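ATP phosphoribosyltransferase regulatory subunit (Thermotoga maritima, PDB 1USY) is probably required for the first step of histidine biosynthesis and may allow feedback regulation of ATP phosphoribosyltransferase activity by histidine. Local coordinates at residues K149-I154 and T226-I231; D155-A160 and E181-R186; E190-M195 and D204-S209; F239-T244 and R248-G253. All coordinates share one frame; numbering follows the deposited sequence.

Contact 1 of 4, residues K149-I154 and T226-I231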
loop_
_atom_site.group_PDB
_atom_site.type_symbol
_atom_site.label_atom_id
_atom_site.label_comp_id
_atom_site.label_asym_id
_atom_site.label_seq_id
_atom_site.Cartn_x
_atom_site.Cartn_y
_atom_site.Cartn_z
ATOM N N LYS B 149 -19.921 -1.457 32.539
ATOM C CA LYS B 149 -19.863 -2.855 32.954
ATOM C C LYS B 149 -21.280 -3.302 33.238
ATOM O O LYS B 149 -21.768 -4.249 32.600
ATOM C CB LYS B 149 -19.057 -3.091 34.199
ATOM C CG LYS B 149 -19.097 -4.545 34.611
ATOM C CD LYS B 149 -19.080 -4.702 36.106
ATOM C CE LYS B 149 -19.738 -6.018 36.519
ATOM N NZ LYS B 149 -18.856 -7.204 36.298
ATOM N N VAL B 150 -21.965 -2.627 34.171
ATOM C CA VAL B 150 -23.411 -2.817 34.165
ATOM C C VAL B 150 -24.021 -2.395 32.824
ATOM O O VAL B 150 -25.071 -2.895 32.462
ATOM C CB VAL B 150 -24.219 -2.280 35.392
ATOM C CG1 VAL B 150 -23.425 -2.391 36.703
ATOM C CG2 VAL B 150 -24.800 -0.906 35.129
ATOM N N LEU B 151 -23.343 -1.568 32.034
ATOM C CA LEU B 151 -23.866 -1.389 30.678
ATOM C C LEU B 151 -23.651 -2.665 29.835
ATOM O O LEU B 151 -24.589 -3.137 29.166
ATOM C CB LEU B 151 -23.369 -0.109 30.001
ATOM C CG LEU B 151 -23.876 1.204 30.622
ATOM C CD1 LEU B 151 -22.904 2.350 30.340
ATOM C CD2 LEU B 151 -25.320 1.570 30.199
ATOM N N ASN B 152 -22.457 -3.258 29.942
ATOM C CA ASN B 152 -22.147 -4.456 29.179
ATOM C C ASN B 152 -23.137 -5.576 29.525
ATOM O O ASN B 152 -23.594 -6.335 28.647
ATOM C CB ASN B 152 -20.694 -4.920 29.380
ATOM C CG ASN B 152 -19.703 -4.148 28.502
ATOM O OD1 ASN B 152 -19.757 -2.916 28.411
ATOM N ND2 ASN B 152 -18.785 -4.872 27.856
ATOM N N LEU B 153 -23.454 -5.663 30.805
ATOM C CA LEU B 153 -24.406 -6.630 31.295
ATOM C C LEU B 153 -25.849 -6.405 30.769
ATOM O O LEU B 153 -26.485 -7.360 30.361
ATOM C CB LEU B 153 -24.377 -6.659 32.818
ATOM C CG LEU B 153 -23.016 -7.032 33.438
ATOM C CD1 LEU B 153 -23.029 -6.884 34.969
ATOM C CD2 LEU B 153 -22.492 -8.421 33.003
ATOM N N ILE B 154 -26.329 -5.153 30.763
ATOM C CA ILE B 154 -27.609 -4.785 30.174
ATOM C C ILE B 154 -27.613 -5.292 28.726
ATOM O O ILE B 154 -28.572 -5.948 28.242
ATOM C CB ILE B 154 -27.787 -3.219 30.111
ATOM C CG1 ILE B 154 -27.486 -2.488 31.443
ATOM C CG2 ILE B 154 -29.121 -2.850 29.534
ATOM C CD1 ILE B 154 -28.610 -2.338 32.415
ATOM N N THR B 226 -32.729 -2.674 26.326
ATOM C CA THR B 226 -31.330 -3.051 26.480
ATOM C C THR B 226 -30.541 -2.414 25.310
ATOM O O THR B 226 -30.937 -1.395 24.761
ATOM C CB THR B 226 -31.242 -4.595 26.515
ATOM O OG1 THR B 226 -31.788 -5.160 25.336
ATOM C CG2 THR B 226 -32.016 -5.202 27.696
ATOM N N LEU B 227 -29.464 -3.026 24.963
ATOM C CA LEU B 227 -28.524 -2.568 23.898
ATOM C C LEU B 227 -28.097 -1.109 24.180
ATOM O O LEU B 227 -28.525 -0.142 23.519
ATOM C CB LEU B 227 -29.076 -2.810 22.418
ATOM C CG LEU B 227 -30.251 -2.017 21.744
ATOM C CD1 LEU B 227 -30.968 -2.921 20.717
ATOM C CD2 LEU B 227 -31.367 -1.491 22.648
ATOM N N ALA B 228 -27.236 -1.104 25.189
ATOM C CA ALA B 228 -26.583 0.057 25.747
ATOM C C ALA B 228 -25.466 0.559 24.807
ATOM O O ALA B 228 -25.067 1.723 24.853
ATOM C CB ALA B 228 -25.948 -0.314 27.098
ATOM N N ARG B 229 -24.947 -0.327 23.936
ATOM C CA ARG B 229 -23.848 0.082 23.002
ATOM C C ARG B 229 -24.347 1.088 21.973
ATOM O O ARG B 229 -23.542 1.790 21.340
ATOM C CB ARG B 229 -23.237 -1.094 22.212
ATOM C CG ARG B 229 -24.175 -2.266 22.005
ATOM C CD ARG B 229 -24.871 -2.254 20.649
ATOM N NE ARG B 229 -25.879 -3.303 20.562
ATOM C CZ ARG B 229 -25.621 -4.591 20.807
ATOM N NH1 ARG B 229 -24.382 -4.996 21.141
ATOM N NH2 ARG B 229 -26.544 -5.556 20.754
ATOM N N THR B 230 -25.652 1.296 21.777
ATOM C CA THR B 230 -26.157 2.396 20.969
ATOM C C THR B 230 -25.941 3.763 21.656
ATOM O O THR B 230 -26.281 4.805 21.082
ATOM C CB THR B 230 -27.632 2.216 20.742
ATOM O OG1 THR B 230 -28.234 1.992 22.017
ATOM C CG2 THR B 230 -27.923 0.943 19.954
ATOM N N ILE B 231 -25.386 3.755 22.875
ATOM C CA ILE B 231 -25.229 4.973 23.692
ATOM C C ILE B 231 -24.233 5.969 23.103
ATOM O O ILE B 231 -24.530 7.157 22.953
ATOM C CB ILE B 231 -24.854 4.614 25.162
ATOM C CG1 ILE B 231 -25.968 5.038 26.111
ATOM C CG2 ILE B 231 -23.512 5.228 25.578
ATOM C CD1 ILE B 231 -25.455 5.673 27.430
#
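Leu151 is the first residue of 149-154 to reach the loop 226-231, and it does so through Ala228. Its CD2 comes to 3.7 Å from Ala228 CB, and its CB lies 3.9 Å from that same methyl. The Leu151 carbonyl backs the pair up, with O at 3.8 Å from Ala228 CB, so the small side chain rests in a corner formed by the leucine branch and the helix backbone. CG lies anti to the carbonyl carbon (chi1 -67°), and from there CD2 is the branch that reaches the Ala228 methyl. At Ile154 the branch that counts is CG2, which sits 3.8 Å from Thr226 CA; the placement of CG1 is doubtful in this model. Ile154 O approaches Thr226 CB at 3.5 Å, a van der Waals contact; no hydrogen bond crosses between the segments. The hydroxyl of Thr226 is held instead by Asp224 OD1, which leaves the carbon side of the threonine to the helix. Within its own segment the loop coils on itself: Thr230 OG1 donates to Leu227 O at 2.6 Å, and Ile231 N to Ala228 O at 2.9 Å. The loop thus leaves strand 220-223, lies along one flank of helix 147-156 and goes on to strand 237-243. Helix 135-139 adds Tyr135 and Leu139 against Leu151, helix 159-168 receives Val150 and Leu153, and helix 174-185 brings Val176 to Ile154 and Ser183 to Thr226.

Contact 2 of 4, residues D155-A160 and E181-R186. With HIS (histidine), chain M.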
loop_
_atom_site.group_PDB
_atom_site.type_symbol
_atom_site.label_atom_id
_atom_site.label_comp_id
_atom_site.label_asym_id
_atom_site.label_seq_id
_atom_site.Cartn_x
_atom_site.Cartn_y
_atom_site.Cartn_z
ATOM N N ASP B 155 -26.551 -4.918 28.036
ATOM C CA ASP B 155 -26.397 -5.129 26.608
ATOM C C ASP B 155 -26.491 -6.617 26.288
ATOM O O ASP B 155 -26.974 -7.041 25.257
ATOM C CB ASP B 155 -24.983 -4.692 26.255
ATOM C CG ASP B 155 -24.830 -4.327 24.813
ATOM O OD1 ASP B 155 -25.795 -4.506 24.000
ATOM O OD2 ASP B 155 -23.732 -3.854 24.425
ATOM N N THR B 156 -26.015 -7.379 27.245
ATOM C CA THR B 156 -25.812 -8.779 27.128
ATOM C C THR B 156 -26.956 -9.533 27.834
ATOM O O THR B 156 -27.031 -10.781 27.782
ATOM C CB THR B 156 -24.447 -8.970 27.702
ATOM O OG1 THR B 156 -23.562 -9.327 26.632
ATOM C CG2 THR B 156 -24.385 -10.015 28.719
ATOM N N LYS B 157 -27.877 -8.752 28.417
ATOM C CA LYS B 157 -29.001 -9.263 29.198
ATOM C C LYS B 157 -28.541 -10.295 30.235
ATOM O O LYS B 157 -29.312 -11.190 30.628
ATOM C CB LYS B 157 -30.093 -9.877 28.314
ATOM C CG LYS B 157 -30.462 -9.085 27.106
ATOM C CD LYS B 157 -31.786 -9.556 26.492
ATOM C CE LYS B 157 -32.513 -8.373 25.824
ATOM N NZ LYS B 157 -33.628 -8.701 24.887
ATOM N N ASN B 158 -27.281 -10.175 30.647
ATOM C CA ASN B 158 -26.726 -10.942 31.744
ATOM C C ASN B 158 -27.419 -10.666 33.091
ATOM O O ASN B 158 -26.861 -10.112 34.036
ATOM C CB ASN B 158 -25.233 -10.713 31.838
ATOM C CG ASN B 158 -24.508 -11.888 32.450
ATOM O OD1 ASN B 158 -23.363 -12.173 32.105
ATOM N ND2 ASN B 158 -25.165 -12.580 33.361
ATOM N N LEU B 159 -28.642 -11.125 33.173
ATOM C CA LEU B 159 -29.442 -10.979 34.357
ATOM C C LEU B 159 -28.838 -11.683 35.563
ATOM O O LEU B 159 -29.014 -11.237 36.718
ATOM C CB LEU B 159 -30.838 -11.508 34.091
ATOM C CG LEU B 159 -31.722 -11.367 35.309
ATOM C CD1 LEU B 159 -31.831 -9.867 35.712
ATOM C CD2 LEU B 159 -33.079 -11.987 35.030
ATOM N N ALA B 160 -28.125 -12.777 35.309
ATOM C CA ALA B 160 -27.527 -13.562 36.405
ATOM C C ALA B 160 -26.318 -12.874 37.079
ATOM O O ALA B 160 -26.137 -13.007 38.299
ATOM C CB ALA B 160 -27.142 -14.956 35.923
ATOM N N GLU B 181 -35.604 -7.939 32.348
ATOM C CA GLU B 181 -36.798 -8.786 32.418
ATOM C C GLU B 181 -37.999 -8.262 31.546
ATOM O O GLU B 181 -38.727 -9.035 30.938
ATOM C CB GLU B 181 -37.215 -8.958 33.889
ATOM C CG GLU B 181 -36.343 -9.916 34.677
ATOM C CD GLU B 181 -36.887 -10.186 36.060
ATOM O OE1 GLU B 181 -36.662 -9.351 36.966
ATOM O OE2 GLU B 181 -37.559 -11.226 36.255
ATOM N N ASP B 182 -38.176 -6.953 31.481
ATOM C CA ASP B 182 -39.203 -6.380 30.630
ATOM C C ASP B 182 -38.938 -6.697 29.194
ATOM O O ASP B 182 -39.871 -7.057 28.449
ATOM C CB ASP B 182 -39.292 -4.868 30.809
ATOM C CG ASP B 182 -40.128 -4.487 32.012
ATOM O OD1 ASP B 182 -40.149 -3.277 32.364
ATOM O OD2 ASP B 182 -40.784 -5.355 32.674
ATOM N N SER B 183 -37.660 -6.592 28.832
ATOM C CA SER B 183 -37.208 -6.729 27.462
ATOM C C SER B 183 -37.385 -8.193 27.024
ATOM O O SER B 183 -37.342 -8.494 25.812
ATOM C CB SER B 183 -35.741 -6.275 27.351
ATOM O OG SER B 183 -34.849 -7.375 27.562
ATOM N N ILE B 184 -37.559 -9.095 28.000
ATOM C CA ILE B 184 -37.902 -10.473 27.681
ATOM C C ILE B 184 -39.406 -10.746 27.682
ATOM O O ILE B 184 -39.925 -11.344 26.733
ATOM C CB ILE B 184 -37.175 -11.525 28.585
ATOM C CG1 ILE B 184 -35.662 -11.525 28.336
ATOM C CG2 ILE B 184 -37.650 -12.949 28.224
ATOM C CD1 ILE B 184 -34.869 -11.470 29.589
ATOM N N TYR B 185 -40.085 -10.334 28.759
ATOM C CA TYR B 185 -41.462 -10.761 29.040
ATOM C C TYR B 185 -42.565 -9.748 28.802
ATOM O O TYR B 185 -43.709 -10.166 28.635
ATOM C CB TYR B 185 -41.588 -11.190 30.481
ATOM C CG TYR B 185 -40.835 -12.444 30.797
ATOM C CD1 TYR B 185 -39.686 -12.396 31.624
ATOM C CD2 TYR B 185 -41.241 -13.676 30.267
ATOM C CE1 TYR B 185 -38.963 -13.568 31.932
ATOM C CE2 TYR B 185 -40.545 -14.853 30.567
ATOM C CZ TYR B 185 -39.417 -14.796 31.416
ATOM O OH TYR B 185 -38.710 -15.939 31.714
ATOM N N ARG B 186 -42.244 -8.446 28.819
ATOM C CA ARG B 186 -43.271 -7.414 28.626
ATOM C C ARG B 186 -42.885 -6.334 27.627
ATOM O O ARG B 186 -42.850 -5.136 27.957
ATOM C CB ARG B 186 -43.745 -6.766 29.950
ATOM C CG ARG B 186 -43.216 -7.299 31.265
ATOM C CD ARG B 186 -44.262 -7.321 32.385
ATOM N NE ARG B 186 -44.795 -8.672 32.463
ATOM C CZ ARG B 186 -46.051 -9.062 32.751
ATOM N NH1 ARG B 186 -47.064 -8.211 33.056
ATOM N NH2 ARG B 186 -46.272 -10.365 32.748
HETATM C CA HIS M . -32.627 -13.639 29.007
HETATM C C HIS M . -31.840 -13.059 30.188
HETATM C CB HIS M . -32.776 -15.180 29.126
HETATM C CG HIS M . -33.666 -15.630 30.249
HETATM N ND1 HIS M . -33.888 -14.878 31.385
HETATM C CD2 HIS M . -34.381 -16.768 30.413
HETATM C CE1 HIS M . -34.710 -15.526 32.189
HETATM N NE2 HIS M . -35.025 -16.676 31.620
#
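Lys157 and Leu159 face Ser183 and Glu181 across a gap that leaves the nearest CA atoms, those of Leu159 and Glu181, 7.9 Å apart. The first segment is a tight corner between two helices: Lys157, the first residue off the helical path after helix 147-156, makes a Schellman motif with its positive phi of 49°, and Asn158 is both the centre of an inverse gamma turn and the N-cap residue of helix 159-168. The second segment is the last turn of helix 174-185, which Arg186 leaves. Lys157 stretches across so that CE lies 3.1 Å and NZ 3.2 Å from Ser183 OG. NZ forms a salt bridge with Asp224 OD2, and Ser183 OG is hydrogen-bonded to Ile180 O within its own helix. A methionine in place of Lys157 would probably leave the Asp224 carboxylate without its positive mate and the aliphatic arm less firmly fixed beside Ser183. Two residues on, at the start of the next helix, Leu159 sets CG anti to its backbone N (chi1 -180°), which carries CD2 over to Glu181 CG at 3.9 Å, a carbon-to-carbon contact in which the two side chains pass at a slant. Together the corner and the helix end line a histidine site seen in this structure. The ligand backbone lies between them, its C atom 3.2 Å from Lys157 O, and Ile184 CG1 is 3.8 Å from the ligand CA. Ile184 CG2 covers one face of the Tyr185 ring, while Tyr185 OH stands 3.8 Å from NE2 of the bound histidine.

Contact 3 of 4, residues E190-M195 and D204-S209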
loop_
_atom_site.group_PDB
_atom_site.type_symbol
_atom_site.label_atom_id
_atom_site.label_comp_id
_atom_site.label_asym_id
_atom_site.label_seq_id
_atom_site.Cartn_x
_atom_site.Cartn_y
_atom_site.Cartn_z
ATOM N N GLU B 190 -47.980 -1.634 25.529
ATOM C CA GLU B 190 -49.026 -1.425 26.503
ATOM C C GLU B 190 -48.394 -1.322 27.882
ATOM O O GLU B 190 -48.895 -0.590 28.732
ATOM C CB GLU B 190 -50.076 -2.540 26.385
ATOM C CG GLU B 190 -50.876 -2.510 25.052
ATOM C CD GLU B 190 -50.107 -3.002 23.798
ATOM O OE1 GLU B 190 -50.666 -2.933 22.663
ATOM O OE2 GLU B 190 -48.939 -3.454 23.916
ATOM N N HIS B 191 -47.249 -1.987 28.065
ATOM C CA HIS B 191 -46.563 -2.023 29.368
ATOM C C HIS B 191 -45.831 -0.734 29.659
ATOM O O HIS B 191 -45.321 -0.557 30.763
ATOM C CB HIS B 191 -45.540 -3.163 29.461
ATOM C CG HIS B 191 -46.134 -4.540 29.435
ATOM N ND1 HIS B 191 -46.243 -5.280 28.270
ATOM C CD2 HIS B 191 -46.606 -5.331 30.434
ATOM C CE1 HIS B 191 -46.777 -6.457 28.556
ATOM N NE2 HIS B 191 -47.000 -6.515 29.859
ATOM N N LEU B 192 -45.745 0.156 28.670
ATOM C CA LEU B 192 -44.979 1.406 28.840
ATOM C C LEU B 192 -45.418 2.277 30.037
ATOM O O LEU B 192 -44.623 3.048 30.551
ATOM C CB LEU B 192 -44.975 2.250 27.570
ATOM C CG LEU B 192 -44.076 1.843 26.415
ATOM C CD1 LEU B 192 -44.619 2.478 25.133
ATOM C CD2 LEU B 192 -42.625 2.277 26.669
ATOM N N LYS B 193 -46.667 2.151 30.472
ATOM C CA LYS B 193 -47.152 2.873 31.662
ATOM C C LYS B 193 -46.708 2.216 33.000
ATOM O O LYS B 193 -46.465 2.905 33.989
ATOM C CB LYS B 193 -48.666 3.008 31.619
ATOM C CG LYS B 193 -49.159 4.006 30.620
ATOM C CD LYS B 193 -50.509 4.569 31.072
ATOM C CE LYS B 193 -50.423 6.067 31.444
ATOM N NZ LYS B 193 -51.644 6.846 31.037
ATOM N N THR B 194 -46.634 0.890 33.019
ATOM C CA THR B 194 -46.012 0.127 34.102
ATOM C C THR B 194 -44.551 0.562 34.364
ATOM O O THR B 194 -44.039 0.417 35.480
ATOM C CB THR B 194 -46.014 -1.401 33.723
ATOM O OG1 THR B 194 -47.305 -1.782 33.230
ATOM C CG2 THR B 194 -45.785 -2.320 34.950
ATOM N N MET B 195 -43.878 1.070 33.331
ATOM C CA MET B 195 -42.427 1.264 33.390
ATOM C C MET B 195 -42.053 2.576 34.082
ATOM O O MET B 195 -42.684 3.607 33.849
ATOM C CB MET B 195 -41.814 1.189 31.995
ATOM C CG MET B 195 -42.011 -0.154 31.274
ATOM S SD MET B 195 -40.882 -0.439 29.903
ATOM C CE MET B 195 -42.000 -0.921 28.639
ATOM N N ASP B 204 -41.920 9.781 24.009
ATOM C CA ASP B 204 -41.302 9.349 22.761
ATOM C C ASP B 204 -41.601 7.886 22.418
ATOM O O ASP B 204 -42.043 7.595 21.307
ATOM C CB ASP B 204 -39.801 9.595 22.809
ATOM C CG ASP B 204 -39.464 11.018 22.488
ATOM O OD1 ASP B 204 -38.279 11.402 22.598
ATOM O OD2 ASP B 204 -40.344 11.825 22.122
ATOM N N LEU B 205 -41.357 6.978 23.359
ATOM C CA LEU B 205 -41.704 5.571 23.144
ATOM C C LEU B 205 -43.225 5.393 22.824
ATOM O O LEU B 205 -43.577 4.702 21.882
ATOM C CB LEU B 205 -41.286 4.715 24.349
ATOM C CG LEU B 205 -39.781 4.506 24.461
ATOM C CD1 LEU B 205 -39.375 4.042 25.838
ATOM C CD2 LEU B 205 -39.328 3.497 23.429
ATOM N N LEU B 206 -44.090 6.073 23.583
ATOM C CA LEU B 206 -45.532 5.943 23.462
ATOM C C LEU B 206 -46.043 6.421 22.117
ATOM O O LEU B 206 -46.982 5.864 21.558
ATOM C CB LEU B 206 -46.240 6.756 24.556
ATOM C CG LEU B 206 -46.681 6.193 25.918
ATOM C CD1 LEU B 206 -47.473 7.276 26.706
ATOM C CD2 LEU B 206 -47.532 4.942 25.787
ATOM N N SER B 207 -45.440 7.477 21.603
ATOM C CA SER B 207 -45.927 8.069 20.361
ATOM C C SER B 207 -45.422 7.238 19.172
ATOM O O SER B 207 -46.131 7.070 18.169
ATOM C CB SER B 207 -45.514 9.543 20.272
ATOM O OG SER B 207 -45.484 9.975 18.915
ATOM N N ALA B 208 -44.207 6.704 19.298
ATOM C CA ALA B 208 -43.650 5.816 18.274
ATOM C C ALA B 208 -44.468 4.515 18.203
ATOM O O ALA B 208 -45.062 4.208 17.171
ATOM C CB ALA B 208 -42.132 5.543 18.534
ATOM N N SER B 209 -44.507 3.766 19.302
ATOM C CA SER B 209 -45.357 2.567 19.436
ATOM C C SER B 209 -46.751 2.762 18.821
ATOM O O SER B 209 -47.174 1.957 17.986
ATOM C CB SER B 209 -45.547 2.237 20.911
ATOM O OG SER B 209 -44.314 1.874 21.487
#
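Leu205 O, on the helix face that meets Leu192, is gripped twice by Ser209. Ser209 N gives it the regular helical bond, and Ser209 OG donates to it at 2.9 Å from well above the carbonyl plane (44° out of it). The hydroxyl is thereby folded back onto its own helix, and what it offers to Leu192 CD1, 3.7 Å from OG, is a packing contact. Leu192 carries the segment 190-195 into this helix with both methyls. CD2 meets Leu205 CB at 3.6 Å, the two leucines set nearly perpendicular, and CD1 reaches Leu206 CD2 at 3.9 Å, where the side chains run antiparallel alongside one another. Cutting Leu192 back to an alanine is likely to open a gap facing Leu205, Leu206 and Ser209 and leave the segment 190-195 without its main apolar hold on helix 199-215. Ile223 of strand 220-223 also packs on Leu192, Leu205 and Ser209, while Arg202 NH1 hydrogen-bonds Leu192 O and Met195 O. Across the two segments themselves no hydrogen bond forms: the serine spends its proton within its helix, and the join is held by van der Waals contact of the leucine methyls, without directional bonds.

Contact 4 of 4, residues F239-T244 and R248-G253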
loop_
_atom_site.group_PDB
_atom_site.type_symbol
_atom_site.label_atom_id
_atom_site.label_comp_id
_atom_site.label_asym_id
_atom_site.label_seq_id
_atom_site.Cartn_x
_atom_site.Cartn_y
_atom_site.Cartn_z
ATOM N N PHE B 239 -34.296 2.064 16.687
ATOM C CA PHE B 239 -35.128 0.971 16.224
ATOM C C PHE B 239 -34.291 -0.097 15.483
ATOM O O PHE B 239 -33.310 0.224 14.817
ATOM C CB PHE B 239 -36.274 1.494 15.351
ATOM C CG PHE B 239 -35.834 1.869 13.958
ATOM C CD1 PHE B 239 -35.852 0.931 12.931
ATOM C CD2 PHE B 239 -35.384 3.133 13.680
ATOM C CE1 PHE B 239 -35.460 1.261 11.669
ATOM C CE2 PHE B 239 -34.996 3.454 12.430
ATOM C CZ PHE B 239 -35.041 2.525 11.414
ATOM N N THR B 240 -34.673 -1.360 15.656
ATOM C CA THR B 240 -34.163 -2.458 14.854
ATOM C C THR B 240 -35.339 -3.230 14.245
ATOM O O THR B 240 -36.451 -3.206 14.787
ATOM C CB THR B 240 -33.280 -3.360 15.732
ATOM O OG1 THR B 240 -33.985 -3.690 16.941
ATOM C CG2 THR B 240 -32.052 -2.571 16.242
ATOM N N ILE B 241 -35.135 -3.870 13.095
ATOM C CA ILE B 241 -36.236 -4.644 12.467
ATOM C C ILE B 241 -35.770 -6.052 12.144
ATOM O O ILE B 241 -34.672 -6.230 11.558
ATOM C CB ILE B 241 -36.802 -3.961 11.197
ATOM C CG1 ILE B 241 -37.246 -2.542 11.470
ATOM C CG2 ILE B 241 -38.033 -4.667 10.712
ATOM C CD1 ILE B 241 -38.000 -1.935 10.284
ATOM N N TYR B 242 -36.571 -7.038 12.562
ATOM C CA TYR B 242 -36.244 -8.443 12.317
ATOM C C TYR B 242 -37.303 -9.117 11.416
ATOM O O TYR B 242 -38.532 -8.852 11.506
ATOM C CB TYR B 242 -36.052 -9.235 13.620
ATOM C CG TYR B 242 -35.149 -8.592 14.648
ATOM C CD1 TYR B 242 -35.613 -7.540 15.448
ATOM C CD2 TYR B 242 -33.833 -9.016 14.833
ATOM C CE1 TYR B 242 -34.822 -6.957 16.386
ATOM C CE2 TYR B 242 -32.996 -8.378 15.810
ATOM C CZ TYR B 242 -33.509 -7.348 16.564
ATOM O OH TYR B 242 -32.752 -6.674 17.535
ATOM N N ASP B 243 -36.826 -9.976 10.531
ATOM C CA ASP B 243 -37.747 -10.798 9.762
ATOM C C ASP B 243 -37.774 -12.185 10.404
ATOM O O ASP B 243 -36.752 -12.805 10.490
ATOM C CB ASP B 243 -37.326 -10.866 8.300
ATOM C CG ASP B 243 -38.150 -11.853 7.498
ATOM O OD1 ASP B 243 -39.402 -11.892 7.674
ATOM O OD2 ASP B 243 -37.634 -12.633 6.653
ATOM N N THR B 244 -38.940 -12.643 10.871
ATOM C CA THR B 244 -39.038 -13.951 11.480
ATOM C C THR B 244 -38.846 -15.029 10.411
ATOM O O THR B 244 -38.442 -16.128 10.726
ATOM C CB THR B 244 -40.376 -14.162 12.298
ATOM O OG1 THR B 244 -41.537 -13.969 11.471
ATOM C CG2 THR B 244 -40.535 -13.108 13.332
ATOM N N ARG B 248 -33.498 -12.988 10.326
ATOM C CA ARG B 248 -32.421 -11.998 10.318
ATOM C C ARG B 248 -32.865 -10.586 10.685
ATOM O O ARG B 248 -34.048 -10.262 10.557
ATOM C CB ARG B 248 -31.638 -11.954 8.999
ATOM C CG ARG B 248 -32.034 -12.895 7.892
ATOM C CD ARG B 248 -31.337 -12.591 6.557
ATOM N NE ARG B 248 -29.870 -12.571 6.668
ATOM C CZ ARG B 248 -29.030 -13.081 5.767
ATOM N NH1 ARG B 248 -29.484 -13.661 4.657
ATOM N NH2 ARG B 248 -27.724 -13.009 5.977
ATOM N N LEU B 249 -31.892 -9.782 11.155
ATOM C CA LEU B 249 -32.015 -8.354 11.384
ATOM C C LEU B 249 -32.014 -7.712 10.024
ATOM O O LEU B 249 -31.117 -7.947 9.228
ATOM C CB LEU B 249 -30.789 -7.852 12.132
ATOM C CG LEU B 249 -30.788 -6.587 13.006
ATOM C CD1 LEU B 249 -29.373 -6.325 13.556
ATOM C CD2 LEU B 249 -31.243 -5.361 12.291
ATOM N N VAL B 250 -32.983 -6.853 9.774
ATOM C CA VAL B 250 -33.307 -6.455 8.407
ATOM C C VAL B 250 -33.231 -4.926 8.213
ATOM O O VAL B 250 -33.111 -4.445 7.106
ATOM C CB VAL B 250 -34.673 -7.087 8.077
ATOM C CG1 VAL B 250 -35.607 -6.155 7.375
ATOM C CG2 VAL B 250 -34.450 -8.387 7.332
ATOM N N ALA B 251 -33.237 -4.183 9.310
ATOM C CA ALA B 251 -33.278 -2.734 9.260
ATOM C C ALA B 251 -32.847 -2.205 10.624
ATOM O O ALA B 251 -32.953 -2.913 11.609
ATOM C CB ALA B 251 -34.697 -2.283 8.913
ATOM N N ALA B 252 -32.312 -0.992 10.676
ATOM C CA ALA B 252 -31.860 -0.357 11.932
ATOM C C ALA B 252 -31.688 1.100 11.632
ATOM O O ALA B 252 -31.251 1.439 10.518
ATOM C CB ALA B 252 -30.543 -0.921 12.437
ATOM N N GLY B 253 -32.044 1.937 12.615
ATOM C CA GLY B 253 -31.949 3.368 12.518
ATOM C C GLY B 253 -32.064 4.055 13.856
ATOM O O GLY B 253 -31.922 3.401 14.874
#
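Ile241 and Ala251 form the apolar centre, paired across the two strands with their CB atoms 3.5 Å apart. Ile241 CD1 also closes on the alanine methyl at 3.6 Å, and Ile113 of helix 103-120 packs on both residues. Phe239 points to this same face, its ring lying over the backbone of Gly253, though the fit there is too close in the model to be read in detail. On the reverse face Tyr242 lies obliquely against Leu249, CE2 4.0 Å from CG, while its OH is hydrogen-bonded to Glu128 on strand 125-131. Moving out to the backbone, Ile241 O faces two residues at once: Val250 N donates to it, and Ala251 N adds a weak bond. The extra residue shifts the register by one. Ile241 N answers with a bond to Ala251 O, and Phe239 and Gly253 exchange bonds in both directions. At the polar edge Asp243 N reaches Arg248 O at 2.8 Å, nearly straight (167°), and Arg248 N returns to Asp243 O at 3.3 Å. The aspartate, with CG anti to the backbone N (chi1 173°), turns its carboxylate to Ser245 N and Ser246 N in the connecting loop. All this makes an antiparallel beta hairpin with a classic beta bulge, set inside the mixed sheet of a class II synthetase-like domain.

Contacts 1 and 2 are neighbours, their centres 11 Å apart, and share helix 147-156. They meet where Thr226 OG1 lies 3.3 Å from Lys157 CE, and Asp224 holds both residues, one through each carboxylate oxygen. Contact 2 lines a histidine pocket, and the Thr226 side chain is about 8 Å from a bound histidine; Leu153 of contact 1 touches a second bound histidine. Contact 3 follows contact 2 along the chain, about 17 Å away centre to centre, and packs on it through Arg186 CB and His191 CD2. Contact 4, in the sheet, stands about 19 Å from contacts 1 and 2 between centres; its Tyr242 side chain is about 13 Å from a bound histidine.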